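Local atomic coordinates of alanine dehydrogenase (Archaeoglobus fulgidus, PDB entry 1OMO), a protein that catalyses the reversible NAD(+)-dependent oxidative deamination of L-alanine to pyruvate and ammonium, working as a homodimer that does not accept NADP(+). Residues A[52-57]-A[292-297]; A[83-88]-A[296-301]; A[152-157]-A[178-183]. All blocks are in the same frame, centred on the assembly; numbering follows the deposited sequence.

Interaction 1 (A[52-57]-A[292-297]); sequences RAMPAH and GLAIQD. With NAD (nicotinamide-adenine-dinucleotide), chain D.
Asp297 is gripped at both carboxylate oxygens, OD2 by a salt bridge to Lys65 NZ and OD1 by another to NE of the NAD-binding Arg108, and the methyl of Met54 lies against it, Met54 CE being 3.3 Å from Asp297 OD2. Lys65 is the inferred proton donor/acceptor, so this thioether flanks the presumed active site. Met54 runs extended from the strand and then bends at its last torsion (chi3 48°), which turns CE onto the first turn of the helix. There the methyl also packs over the backbone, with Met54 CE 3.7 Å from Leu293 C.

The methyl of Ala294 is the central contact. Its CB points at the strand, 3.2 Å from Pro55 O and close to Met54 O as well, and lies between Met54 CB and Ala56 CB, the latter 3.5 Å from Ala294 CB. The backbones come close here, Met54 CA and Ala294 CA being 5.0 Å apart. Ile295 adds one branch, CG2, against Ala56 CB.

Leu293 is the N-cap; its amide is held by the side chain of Gln296, Leu293 N to Gln296 OE1 2.8 Å. Just before it, Gly292 CA lies 3.0 Å from the carboxamide oxygen O7N of NAD.

Strand 50-58 thus lies over the start of helix 294-311, beside strand 61-69, with helices 102-120 and 17-32 packing round the helix and the second subunit meeting Pro55 and Ala53.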
# COMPACT_ATOMS: atom_id res chain seq x y z
N ARG A 52 5.59 5.38 -2.00
CA ARG A 52 4.16 5.64 -1.84
C ARG A 52 3.35 4.47 -2.32
O ARG A 52 3.68 3.88 -3.34
CB ARG A 52 3.75 6.85 -2.68
CG ARG A 52 4.52 8.06 -2.34
CD ARG A 52 4.28 9.19 -3.32
NE ARG A 52 5.33 10.19 -3.17
CZ ARG A 52 5.45 11.29 -3.90
NH1 ARG A 52 6.45 12.12 -3.67
NH2 ARG A 52 4.56 11.55 -4.85
N ALA A 53 2.29 4.14 -1.59
CA ALA A 53 1.38 3.05 -1.92
C ALA A 53 0.12 3.72 -2.44
O ALA A 53 -0.46 4.60 -1.77
CB ALA A 53 1.07 2.26 -0.70
N MET A 54 -0.34 3.30 -3.61
CA MET A 54 -1.53 3.91 -4.19
C MET A 54 -2.53 2.82 -4.62
O MET A 54 -2.49 2.37 -5.75
CB MET A 54 -1.13 4.76 -5.41
CG MET A 54 -0.07 5.83 -5.09
SD MET A 54 0.49 6.84 -6.49
CE MET A 54 -1.09 7.31 -7.24
N PRO A 55 -3.41 2.37 -3.72
CA PRO A 55 -4.39 1.32 -4.07
C PRO A 55 -5.69 1.87 -4.61
O PRO A 55 -6.08 2.97 -4.26
CB PRO A 55 -4.60 0.59 -2.75
CG PRO A 55 -4.54 1.72 -1.77
CD PRO A 55 -3.40 2.60 -2.26
N ALA A 56 -6.36 1.10 -5.45
CA ALA A 56 -7.64 1.53 -6.02
C ALA A 56 -8.46 0.38 -6.59
O ALA A 56 -7.93 -0.63 -7.01
CB ALA A 56 -7.42 2.59 -7.10
N HIS A 57 -9.77 0.57 -6.65
CA HIS A 57 -10.67 -0.42 -7.18
C HIS A 57 -11.71 0.26 -8.09
O HIS A 57 -12.38 1.22 -7.66
CB HIS A 57 -11.39 -1.10 -6.02
CG HIS A 57 -12.48 -2.04 -6.44
ND1 HIS A 57 -13.57 -2.31 -5.64
CD2 HIS A 57 -12.65 -2.78 -7.55
CE1 HIS A 57 -14.37 -3.17 -6.25
NE2 HIS A 57 -13.83 -3.47 -7.41
N GLY A 292 -2.03 13.04 -9.54
CA GLY A 292 -1.84 11.61 -9.85
C GLY A 292 -2.68 10.75 -8.90
O GLY A 292 -2.43 10.71 -7.69
N LEU A 293 -3.68 10.05 -9.43
CA LEU A 293 -4.55 9.26 -8.56
C LEU A 293 -4.46 7.75 -8.80
O LEU A 293 -4.29 7.32 -9.94
CB LEU A 293 -6.00 9.71 -8.75
CG LEU A 293 -6.30 11.19 -9.04
CD1 LEU A 293 -7.82 11.33 -9.33
CD2 LEU A 293 -5.91 12.06 -7.89
N ALA A 294 -4.59 6.95 -7.75
CA ALA A 294 -4.52 5.50 -7.93
C ALA A 294 -5.57 5.00 -8.94
O ALA A 294 -5.32 4.06 -9.69
CB ALA A 294 -4.67 4.75 -6.58
N ILE A 295 -6.74 5.63 -9.01
CA ILE A 295 -7.72 5.14 -9.98
C ILE A 295 -7.18 5.24 -11.41
O ILE A 295 -7.55 4.41 -12.24
CB ILE A 295 -9.10 5.85 -9.85
CG1 ILE A 295 -8.97 7.37 -10.01
CG2 ILE A 295 -9.73 5.50 -8.53
CD1 ILE A 295 -10.28 8.11 -10.22
N GLN A 296 -6.28 6.18 -11.68
CA GLN A 296 -5.69 6.30 -13.03
C GLN A 296 -4.71 5.14 -13.30
O GLN A 296 -4.66 4.59 -14.41
CB GLN A 296 -4.97 7.67 -13.23
CG GLN A 296 -5.88 8.90 -13.06
CD GLN A 296 -5.15 10.28 -12.98
OE1 GLN A 296 -4.23 10.47 -12.19
NE2 GLN A 296 -5.60 11.23 -13.78
N ASP A 297 -3.94 4.76 -12.29
CA ASP A 297 -2.97 3.68 -12.45
C ASP A 297 -3.71 2.32 -12.62
O ASP A 297 -3.34 1.52 -13.46
CB ASP A 297 -2.02 3.64 -11.24
CG ASP A 297 -1.24 4.92 -11.09
OD1 ASP A 297 -0.66 5.35 -12.10
OD2 ASP A 297 -1.20 5.51 -9.98
PA NAD D . 12.27 15.83 -15.38
O1A NAD D . 13.36 16.07 -14.39
O2A NAD D . 12.57 14.98 -16.62
O5B NAD D . 11.45 17.13 -15.96
C5B NAD D . 11.44 18.45 -15.26
C4B NAD D . 12.07 19.48 -16.24
O4B NAD D . 11.97 20.76 -15.47
C3B NAD D . 13.64 19.36 -16.53
O3B NAD D . 13.89 19.30 -17.99
C2B NAD D . 14.28 20.59 -15.85
O2B NAD D . 15.47 21.09 -16.34
C1B NAD D . 13.07 21.56 -15.83
N9A NAD D . 13.11 22.52 -14.76
C8A NAD D . 13.50 22.42 -13.44
N7A NAD D . 13.38 23.54 -12.76
C5A NAD D . 12.89 24.46 -13.59
C6A NAD D . 12.54 25.86 -13.40
N6A NAD D . 12.70 26.47 -12.25
N1A NAD D . 12.04 26.49 -14.53
C2A NAD D . 11.88 25.89 -15.73
N3A NAD D . 12.22 24.54 -15.96
C4A NAD D . 12.70 23.86 -14.86
O3 NAD D . 10.83 15.23 -14.79
PN NAD D . 9.35 14.75 -15.48
O1N NAD D . 9.38 15.15 -16.93
O2N NAD D . 9.06 13.33 -15.04
O5D NAD D . 8.37 15.82 -14.64
C5D NAD D . 8.82 15.85 -13.13
C4D NAD D . 7.87 16.62 -12.27
O4D NAD D . 6.47 16.02 -12.48
C3D NAD D . 8.12 16.51 -10.73
O3D NAD D . 7.59 17.64 -10.01
C2D NAD D . 7.38 15.20 -10.44
O2D NAD D . 7.33 14.86 -9.09
C1D NAD D . 5.99 15.48 -11.18
N1N NAD D . 5.13 14.33 -11.65
C2N NAD D . 3.74 14.48 -11.23
C3N NAD D . 2.85 13.51 -11.83
C7N NAD D . 1.29 13.68 -11.34
O7N NAD D . 0.53 12.66 -11.41
N7N NAD D . 0.87 14.91 -10.91
C4N NAD D . 3.20 12.50 -12.75
C5N NAD D . 4.61 12.47 -13.08
C6N NAD D . 5.55 13.37 -12.54

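Interaction 2 (A[83-88]-A[296-301]); sequences ALMILN and QDVAVA
Met85 reaches from the strand and lays its hooked side chain across one side of the helix, between Asp297, Val298 and Ala301. Its CG leaves anti to the backbone N (chi1 161°), and two further bends, at chi2 and chi3, fold the chain over so that different atoms serve different helix residues. The first part of the chain meets the later turn: Met85 CG lies 3.8 Å from Ala301 CB. The methyl serves the earlier one, with Met85 CE 3.6 Å from Asp297 C and about as far from that residue's carbonyl oxygen. Beside it comes a valine branch, Val298 CG2, at 3.9 Å from Met85 CE. Asp297 offers this methyl its CB and backbone.

Leu87, two residues along the strand, comes alongside Ala301. It reaches the helix with its branched end, Leu87 CD1 lying 4.0 Å from Ala301 O and Leu87 CG 4.2 Å from Ala301 CB. Ala301 is therefore flanked by Met85 and Leu87, and its methyl is small enough to sit between them. The strand and helix axes cross at 67°, 9.6 Å apart at closest approach. Tyr61, on strand 61-69, touches both Leu87 and Val298 and so continues this layer, whereas Ile86 packs on Trp66 of the second subunit.

All the contacts between the two segments are van der Waals ones, so shape and burial, not bond direction, set how strand 83-88 sits on helix 294-311 in the hydrophobic core of this domain.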
# COMPACT_ATOMS: atom_id res chain seq x y z
N ALA A 83 8.25 2.33 -10.61
CA ALA A 83 6.97 1.93 -10.03
C ALA A 83 6.55 0.55 -10.48
O ALA A 83 6.83 0.14 -11.62
CB ALA A 83 5.86 2.96 -10.33
N LEU A 84 5.89 -0.15 -9.56
CA LEU A 84 5.39 -1.49 -9.78
C LEU A 84 3.94 -1.51 -9.38
O LEU A 84 3.57 -0.97 -8.32
CB LEU A 84 6.12 -2.50 -8.92
CG LEU A 84 7.53 -2.90 -9.33
CD1 LEU A 84 8.03 -4.01 -8.36
CD2 LEU A 84 7.52 -3.36 -10.79
N MET A 85 3.13 -2.15 -10.22
CA MET A 85 1.70 -2.31 -10.00
C MET A 85 1.37 -3.79 -9.87
O MET A 85 1.80 -4.62 -10.70
CB MET A 85 0.92 -1.73 -11.20
CG MET A 85 -0.56 -2.21 -11.36
SD MET A 85 -1.62 -1.71 -9.97
CE MET A 85 -1.96 0.03 -10.48
N ILE A 86 0.63 -4.12 -8.82
CA ILE A 86 0.16 -5.47 -8.60
C ILE A 86 -1.34 -5.34 -8.94
O ILE A 86 -2.06 -4.55 -8.32
CB ILE A 86 0.32 -5.97 -7.14
CG1 ILE A 86 1.80 -6.00 -6.72
CG2 ILE A 86 -0.28 -7.38 -7.05
CD1 ILE A 86 2.08 -6.21 -5.22
N LEU A 87 -1.80 -6.09 -9.94
CA LEU A 87 -3.19 -6.06 -10.40
C LEU A 87 -3.87 -7.27 -9.84
O LEU A 87 -3.39 -8.38 -10.06
CB LEU A 87 -3.28 -6.16 -11.93
CG LEU A 87 -4.06 -5.19 -12.80
CD1 LEU A 87 -4.40 -5.94 -14.07
CD2 LEU A 87 -5.31 -4.69 -12.17
N ASN A 88 -5.00 -7.09 -9.16
CA ASN A 88 -5.71 -8.23 -8.57
C ASN A 88 -7.14 -8.39 -9.04
O ASN A 88 -7.72 -7.49 -9.65
CB ASN A 88 -5.74 -8.12 -7.04
CG ASN A 88 -4.36 -7.91 -6.42
OD1 ASN A 88 -3.68 -6.91 -6.69
ND2 ASN A 88 -3.94 -8.86 -5.58
N GLN A 296 -6.28 6.18 -11.68
CA GLN A 296 -5.69 6.30 -13.03
C GLN A 296 -4.71 5.14 -13.30
O GLN A 296 -4.66 4.59 -14.41
CB GLN A 296 -4.97 7.67 -13.23
CG GLN A 296 -5.88 8.90 -13.06
CD GLN A 296 -5.15 10.28 -12.98
OE1 GLN A 296 -4.23 10.47 -12.19
NE2 GLN A 296 -5.60 11.23 -13.78
N ASP A 297 -3.94 4.76 -12.29
CA ASP A 297 -2.97 3.68 -12.45
C ASP A 297 -3.71 2.32 -12.62
O ASP A 297 -3.34 1.52 -13.46
CB ASP A 297 -2.02 3.64 -11.24
CG ASP A 297 -1.24 4.92 -11.09
OD1 ASP A 297 -0.66 5.35 -12.10
OD2 ASP A 297 -1.20 5.51 -9.98
N VAL A 298 -4.76 2.07 -11.85
CA VAL A 298 -5.49 0.81 -12.03
C VAL A 298 -6.23 0.74 -13.38
O VAL A 298 -6.11 -0.26 -14.12
CB VAL A 298 -6.49 0.55 -10.88
CG1 VAL A 298 -7.26 -0.76 -11.14
CG2 VAL A 298 -5.73 0.45 -9.55
N ALA A 299 -6.95 1.81 -13.72
CA ALA A 299 -7.68 1.89 -15.00
C ALA A 299 -6.71 1.56 -16.13
O ALA A 299 -6.94 0.67 -16.96
CB ALA A 299 -8.25 3.29 -15.21
N VAL A 300 -5.60 2.26 -16.14
CA VAL A 300 -4.62 2.04 -17.16
C VAL A 300 -3.97 0.66 -17.08
O VAL A 300 -3.65 0.08 -18.11
CB VAL A 300 -3.56 3.15 -17.11
CG1 VAL A 300 -2.21 2.58 -17.44
CG2 VAL A 300 -3.92 4.26 -18.11
N ALA A 301 -3.75 0.12 -15.89
CA ALA A 301 -3.15 -1.20 -15.80
C ALA A 301 -4.12 -2.27 -16.35
O ALA A 301 -3.70 -3.29 -16.92
CB ALA A 301 -2.76 -1.51 -14.35

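Interaction 3 (A[152-157]-A[178-183]); sequences EVKAYD and SVQPAE. With NAD (nicotinamide-adenine-dinucleotide), chain D.
Three backbone bonds join Val153 and Ala155 to Ser178 and Gln180 in a parallel ladder, pairing the two strands of the beta-alpha-beta unit made by strand 152-156, helix 160-172 and strand 177-179. Ser178 N donates to Val153 O at 3.0 Å; Ala155 N donates to Ser178 O, also at 3.0 Å; Gln180 N then donates to Ala155 O at 2.9 Å. Ala155 O also receives a CA-H contact from Val179.

A water continues the network at the start of the strands. It donates to Val153 O and to Glu152 OE1, and accepts from Ser178 OG, which lies 3.1 Å from the water oxygen. Val153 O thus has two donors. Lys154 CB packs beside Gln180 CG, while Lys154 NZ makes a salt bridge with Glu184 and a hydrogen bond to Arg187 O.

Past the ladder, Tyr156 takes over. Its CG is anti to the backbone N (chi1 169°), which brings a face of the ring against Ala182, whose CB sits over the ring centre at 3.8 Å from the centroid, a CH-pi contact. Gln180 O lies at the ring edge. The ring also reaches the adenine of NAD, approaching C2A obliquely.

Asp157 lies just past the end of strand 152-156, and its carboxylate holds both hydroxyls of the adenosine ribose: OD1 takes O3B and OD2 takes O2B, Asp157 OD2 being 2.6 Å from NAD O2B. Each oxygen has a second donor, Cys133 N for OD1 and Arg159 N for OD2, which fix the group's position. An acid so placed is the classic Rossmann-fold recognition of NAD, and its negative charge would probably repel a 2'-phosphate, consistent with the enzyme's failure to use NADP.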
# COMPACT_ATOMS: atom_id res chain seq x y z
N GLU A 152 0.91 26.59 -32.31
CA GLU A 152 2.26 26.98 -31.97
C GLU A 152 2.68 26.53 -30.58
O GLU A 152 1.88 26.54 -29.65
CB GLU A 152 2.41 28.49 -32.04
CG GLU A 152 3.83 28.95 -31.75
CD GLU A 152 3.91 30.44 -31.44
OE1 GLU A 152 5.04 30.96 -31.27
OE2 GLU A 152 2.85 31.08 -31.36
N VAL A 153 3.95 26.16 -30.45
CA VAL A 153 4.50 25.73 -29.18
C VAL A 153 5.60 26.71 -28.75
O VAL A 153 6.48 27.05 -29.54
CB VAL A 153 5.07 24.28 -29.28
CG1 VAL A 153 6.01 23.98 -28.08
CG2 VAL A 153 3.88 23.29 -29.32
N LYS A 154 5.51 27.17 -27.51
CA LYS A 154 6.50 28.07 -26.93
C LYS A 154 7.13 27.30 -25.76
O LYS A 154 6.44 27.03 -24.77
CB LYS A 154 5.81 29.34 -26.45
CG LYS A 154 5.09 30.06 -27.61
CD LYS A 154 4.16 31.14 -27.10
CE LYS A 154 4.62 32.52 -27.45
NZ LYS A 154 3.63 33.48 -26.89
N ALA A 155 8.41 26.96 -25.86
CA ALA A 155 9.05 26.15 -24.82
C ALA A 155 10.16 26.75 -23.96
O ALA A 155 11.14 27.28 -24.47
CB ALA A 155 9.57 24.86 -25.46
N TYR A 156 10.02 26.63 -22.66
CA TYR A 156 11.02 27.15 -21.74
C TYR A 156 11.50 26.15 -20.71
O TYR A 156 10.69 25.51 -20.02
CB TYR A 156 10.50 28.35 -20.96
CG TYR A 156 11.43 28.73 -19.80
CD1 TYR A 156 11.16 28.32 -18.48
CD2 TYR A 156 12.61 29.47 -20.04
CE1 TYR A 156 12.04 28.63 -17.43
CE2 TYR A 156 13.49 29.78 -18.99
CZ TYR A 156 13.20 29.36 -17.69
OH TYR A 156 14.09 29.65 -16.67
N ASP A 157 12.80 26.02 -20.55
CA ASP A 157 13.34 25.14 -19.52
C ASP A 157 14.58 25.86 -19.02
O ASP A 157 15.18 26.59 -19.79
CB ASP A 157 13.71 23.77 -20.13
CG ASP A 157 13.91 22.65 -19.06
OD1 ASP A 157 13.21 21.60 -19.14
OD2 ASP A 157 14.76 22.82 -18.16
N SER A 178 9.14 26.97 -30.88
CA SER A 178 10.37 27.71 -30.66
C SER A 178 10.72 27.77 -29.19
O SER A 178 9.85 27.67 -28.34
CB SER A 178 10.25 29.15 -31.20
OG SER A 178 9.60 30.01 -30.26
N VAL A 179 12.01 27.94 -28.91
CA VAL A 179 12.48 28.07 -27.53
C VAL A 179 12.14 29.50 -27.12
O VAL A 179 12.23 30.41 -27.95
CB VAL A 179 14.00 27.83 -27.45
CG1 VAL A 179 14.50 28.10 -26.02
CG2 VAL A 179 14.33 26.40 -27.87
N GLN A 180 11.74 29.70 -25.87
CA GLN A 180 11.33 31.02 -25.38
C GLN A 180 11.56 31.17 -23.89
O GLN A 180 11.45 30.22 -23.15
CB GLN A 180 9.82 31.21 -25.63
CG GLN A 180 9.36 31.15 -27.10
CD GLN A 180 9.80 32.36 -27.88
OE1 GLN A 180 9.96 33.42 -27.31
NE2 GLN A 180 9.96 32.22 -29.18
N PRO A 181 11.81 32.40 -23.43
CA PRO A 181 12.05 32.74 -22.03
C PRO A 181 10.76 32.41 -21.34
O PRO A 181 9.76 32.25 -22.01
CB PRO A 181 12.26 34.25 -22.05
CG PRO A 181 12.62 34.55 -23.49
CD PRO A 181 11.74 33.61 -24.27
N ALA A 182 10.75 32.36 -20.01
CA ALA A 182 9.54 31.99 -19.28
C ALA A 182 8.38 32.95 -19.44
O ALA A 182 7.24 32.53 -19.62
CB ALA A 182 9.86 31.80 -17.80
N GLU A 183 8.64 34.25 -19.35
CA GLU A 183 7.57 35.24 -19.49
C GLU A 183 6.80 35.11 -20.81
O GLU A 183 5.59 35.22 -20.82
CB GLU A 183 8.14 36.67 -19.36
CG GLU A 183 7.17 37.76 -19.74
CD GLU A 183 7.59 39.09 -19.17
OE1 GLU A 183 6.87 40.09 -19.33
OE2 GLU A 183 8.67 39.11 -18.55
PA NAD D . 12.27 15.83 -15.38
O1A NAD D . 13.36 16.07 -14.39
O2A NAD D . 12.57 14.98 -16.62
O5B NAD D . 11.45 17.13 -15.96
C5B NAD D . 11.44 18.45 -15.26
C4B NAD D . 12.07 19.48 -16.24
O4B NAD D . 11.97 20.76 -15.47
C3B NAD D . 13.64 19.36 -16.53
O3B NAD D . 13.89 19.30 -17.99
C2B NAD D . 14.28 20.59 -15.85
O2B NAD D . 15.47 21.09 -16.34
C1B NAD D . 13.07 21.56 -15.83
N9A NAD D . 13.11 22.52 -14.76
C8A NAD D . 13.50 22.42 -13.44
N7A NAD D . 13.38 23.54 -12.76
C5A NAD D . 12.89 24.46 -13.59
C6A NAD D . 12.54 25.86 -13.40
N6A NAD D . 12.70 26.47 -12.25
N1A NAD D . 12.04 26.49 -14.53
C2A NAD D . 11.88 25.89 -15.73
N3A NAD D . 12.22 24.54 -15.96
C4A NAD D . 12.70 23.86 -14.86
O3 NAD D . 10.83 15.23 -14.79
PN NAD D . 9.35 14.75 -15.48
O1N NAD D . 9.38 15.15 -16.93
O2N NAD D . 9.06 13.33 -15.04
O5D NAD D . 8.37 15.82 -14.64
C5D NAD D . 8.82 15.85 -13.13
C4D NAD D . 7.87 16.62 -12.27
O4D NAD D . 6.47 16.02 -12.48
C3D NAD D . 8.12 16.51 -10.73
O3D NAD D . 7.59 17.64 -10.01
C2D NAD D . 7.38 15.20 -10.44
O2D NAD D . 7.33 14.86 -9.09
C1D NAD D . 5.99 15.48 -11.18
N1N NAD D . 5.13 14.33 -11.65
C2N NAD D . 3.74 14.48 -11.23
C3N NAD D . 2.85 13.51 -11.83
C7N NAD D . 1.29 13.68 -11.34
O7N NAD D . 0.53 12.66 -11.41
N7N NAD D . 0.87 14.91 -10.91
C4N NAD D . 3.20 12.50 -12.75
C5N NAD D . 4.61 12.47 -13.08
C6N NAD D . 5.55 13.37 -12.54
O HOH W 1 6.76 29.16 -31.08

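How the interactions relate
Interactions 1 and 2 are neighbours in the buried core of one domain, about 7 Å between centres. Both set helix 294-311 against the same mixed sheet, one through strand 50-58 and the other through strand 83-88; they share Gln296 and Asp297 and touch where Ala56 O meets Val298 CG2 at 3.5 Å. Interaction 3 lies on the other side of the chain's centre, about 33 Å from interaction 1 between centres, at the partly exposed edge of the parallel Rossmann sheet. The chemistry follows: the first two are mainly apolar, around the salt-bridged Asp297, while the third is a hydrogen-bonded, partly hydrated strand pair. NAD bridges interactions 1 and 3, nicotinamide end to adenosine end.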